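Local coordinates for phage-like element PBSX protein XepA (Bacillus subtilis, PDB 6IA5), which is of unknown function, does not seem to be involved in host cell lysis, and assembles as a pentamer, at residues E[215-220]-E[225-230]. Residues are numbered along the deposited sequence; the frame is centred on the assembly and turned at random. Where two conformers were deposited one is given.
Sequences KFWGKS and KLPIRG
Trp217 and Lys225 both set CG beside their own backbone N, and the turn of Lys225 at chi3 (-54°) brings its CE over one face of the indole, while chi4 places NZ. There CE sits 3.7 Å from the centroid of the Trp217 five-membered ring, 13° off the ring normal, a CH-pi contact; at 5.1 Å from that centroid, Lys225 NZ adds at most a weak cation-pi attraction and has its salt bridge with Glu189. Lys215 CG packs against the opposite face, while Trp217 NE1 hydrogen-bonds to Glu262, so the indole is gripped from both faces and by its N-H. Pro227 CG touches the far rim at Trp217 CZ3 (4.0 Å). In the backbone, Gly218 and Leu226 form a hydrogen-bonded antiparallel pair: Gly218 N to Leu226 O and Leu226 N to Gly218 O are both 2.8 Å, the former straighter (169° at the hydrogen). Ile228 N to Phe216 O is longer, 3.2 Å, and its donor stands above the carbonyl plane. Ile228 CG1 packs on Phe216 CB (3.7 Å), and the Phe216 ring meets Phe251 edge-to-face. Pro227 O accepts a hydrogen bond from Thr233 OG1 of a neighbouring subunit, placing this antiparallel beta hairpin of the C-terminal beta domain at a subunit interface.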
loop_
_atom_site.group_PDB
_atom_site.type_symbol
_atom_site.label_atom_id
_atom_site.label_comp_id
_atom_site.label_asym_id
_atom_site.label_seq_id
_atom_site.Cartn_x
_atom_site.Cartn_y
_atom_site.Cartn_z
ATOM N N LYS E 215 -37.291 32.024 -5.950
ATOM C CA LYS E 215 -36.348 32.503 -6.941
ATOM C C LYS E 215 -35.035 31.763 -6.740
ATOM O O LYS E 215 -34.595 31.600 -5.603
ATOM C CB LYS E 215 -36.163 34.013 -6.794
ATOM C CG LYS E 215 -35.411 34.706 -7.921
ATOM C CD LYS E 215 -35.576 36.217 -7.895
ATOM C CE LYS E 215 -35.279 36.926 -9.209
ATOM N NZ LYS E 215 -34.227 36.258 -10.011
ATOM N N PHE E 216 -34.427 31.318 -7.853
ATOM C CA PHE E 216 -33.244 30.468 -7.818
ATOM C C PHE E 216 -31.988 31.326 -7.969
ATOM O O PHE E 216 -31.861 32.080 -8.935
ATOM C CB PHE E 216 -33.301 29.440 -8.953
ATOM C CG PHE E 216 -34.608 28.692 -9.104
ATOM C CD1 PHE E 216 -35.388 28.365 -7.998
ATOM C CD2 PHE E 216 -35.045 28.278 -10.361
ATOM C CE1 PHE E 216 -36.571 27.643 -8.146
ATOM C CE2 PHE E 216 -36.227 27.561 -10.506
ATOM C CZ PHE E 216 -36.982 27.245 -9.395
ATOM N N TRP E 217 -31.059 31.195 -7.014
ATOM C CA TRP E 217 -29.871 32.036 -7.001
ATOM C C TRP E 217 -28.630 31.177 -6.811
ATOM O O TRP E 217 -28.663 30.195 -6.081
ATOM C CB TRP E 217 -29.907 33.025 -5.832
ATOM C CG TRP E 217 -30.998 34.048 -5.785
ATOM C CD1 TRP E 217 -32.048 34.068 -4.913
ATOM C CD2 TRP E 217 -31.088 35.269 -6.542
ATOM N NE1 TRP E 217 -32.795 35.204 -5.089
ATOM C CE2 TRP E 217 -32.227 35.967 -6.073
ATOM C CE3 TRP E 217 -30.322 35.849 -7.562
ATOM C CZ2 TRP E 217 -32.625 37.199 -6.600
ATOM C CZ3 TRP E 217 -30.712 37.067 -8.085
ATOM C CH2 TRP E 217 -31.852 37.729 -7.613
ATOM N N GLY E 218 -27.530 31.608 -7.435
ATOM C CA GLY E 218 -26.204 31.133 -7.086
ATOM C C GLY E 218 -25.336 32.304 -6.622
ATOM O O GLY E 218 -25.630 33.458 -6.932
ATOM N N LYS E 219 -24.291 32.003 -5.848
ATOM C CA LYS E 219 -23.254 32.994 -5.600
ATOM C C LYS E 219 -21.933 32.456 -6.119
ATOM O O LYS E 219 -21.632 31.278 -5.938
ATOM C CB LYS E 219 -23.122 33.320 -4.109
ATOM C CG LYS E 219 -24.284 34.104 -3.535
ATOM C CD LYS E 219 -24.109 34.364 -2.057
ATOM C CE LYS E 219 -25.102 35.360 -1.505
ATOM N NZ LYS E 219 -24.844 35.519 -0.053
ATOM N N SER E 220 -21.193 33.336 -6.784
ATOM C CA SER E 220 -19.850 33.043 -7.259
ATOM C C SER E 220 -18.860 33.839 -6.405
ATOM O O SER E 220 -19.058 33.984 -5.206
ATOM C CB SER E 220 -19.734 33.353 -8.735
ATOM O OG SER E 220 -18.471 32.952 -9.258
ATOM N N LYS E 225 -25.709 37.692 -5.385
ATOM C CA LYS E 225 -26.630 36.692 -5.889
ATOM C C LYS E 225 -26.765 36.854 -7.400
ATOM O O LYS E 225 -26.922 37.966 -7.907
ATOM C CB LYS E 225 -27.988 36.803 -5.185
ATOM C CG LYS E 225 -27.971 36.358 -3.727
ATOM C CD LYS E 225 -29.345 36.102 -3.148
ATOM C CE LYS E 225 -30.327 37.250 -3.289
ATOM N NZ LYS E 225 -29.845 38.457 -2.596
ATOM N N LEU E 226 -26.684 35.715 -8.101
ATOM C CA LEU E 226 -26.821 35.631 -9.546
ATOM C C LEU E 226 -27.974 34.681 -9.859
ATOM O O LEU E 226 -28.046 33.590 -9.284
ATOM C CB LEU E 226 -25.520 35.066 -10.127
ATOM C CG LEU E 226 -24.292 35.950 -9.919
ATOM C CD1 LEU E 226 -23.026 35.106 -9.804
ATOM C CD2 LEU E 226 -24.179 36.957 -11.053
ATOM N N PRO E 227 -28.880 35.046 -10.789
ATOM C CA PRO E 227 -30.006 34.174 -11.130
ATOM C C PRO E 227 -29.484 32.941 -11.860
ATOM O O PRO E 227 -28.604 33.043 -12.706
ATOM C CB PRO E 227 -30.887 35.017 -12.066
ATOM C CG PRO E 227 -30.293 36.424 -12.027
ATOM C CD PRO E 227 -28.853 36.287 -11.576
ATOM N N ILE E 228 -30.038 31.776 -11.515
ATOM C CA ILE E 228 -29.717 30.527 -12.199
ATOM C C ILE E 228 -31.014 29.879 -12.674
ATOM O O ILE E 228 -32.092 30.204 -12.175
ATOM C CB ILE E 228 -28.910 29.596 -11.269
ATOM C CG1 ILE E 228 -29.716 29.229 -10.017
ATOM C CG2 ILE E 228 -27.600 30.285 -10.899
ATOM C CD1 ILE E 228 -29.074 28.205 -9.134
ATOM N N ARG E 229 -30.890 28.969 -13.648
ATOM C CA ARG E 229 -32.037 28.327 -14.268
ATOM C C ARG E 229 -32.053 26.860 -13.854
ATOM O O ARG E 229 -31.004 26.210 -13.802
ATOM C CB ARG E 229 -31.986 28.484 -15.794
ATOM C CG ARG E 229 -30.788 27.808 -16.453
ATOM C CD ARG E 229 -30.663 28.073 -17.936
ATOM N NE ARG E 229 -29.756 27.101 -18.505
ATOM C CZ ARG E 229 -28.444 27.254 -18.525
ATOM N NH1 ARG E 229 -27.893 28.230 -17.825
ATOM N NH2 ARG E 229 -27.694 26.438 -19.239
ATOM N N GLY E 230 -33.248 26.353 -13.548
ATOM C CA GLY E 230 -33.425 24.943 -13.250
ATOM C C GLY E 230 -34.362 24.313 -14.283
ATOM O O GLY E 230 -35.034 25.035 -15.027
#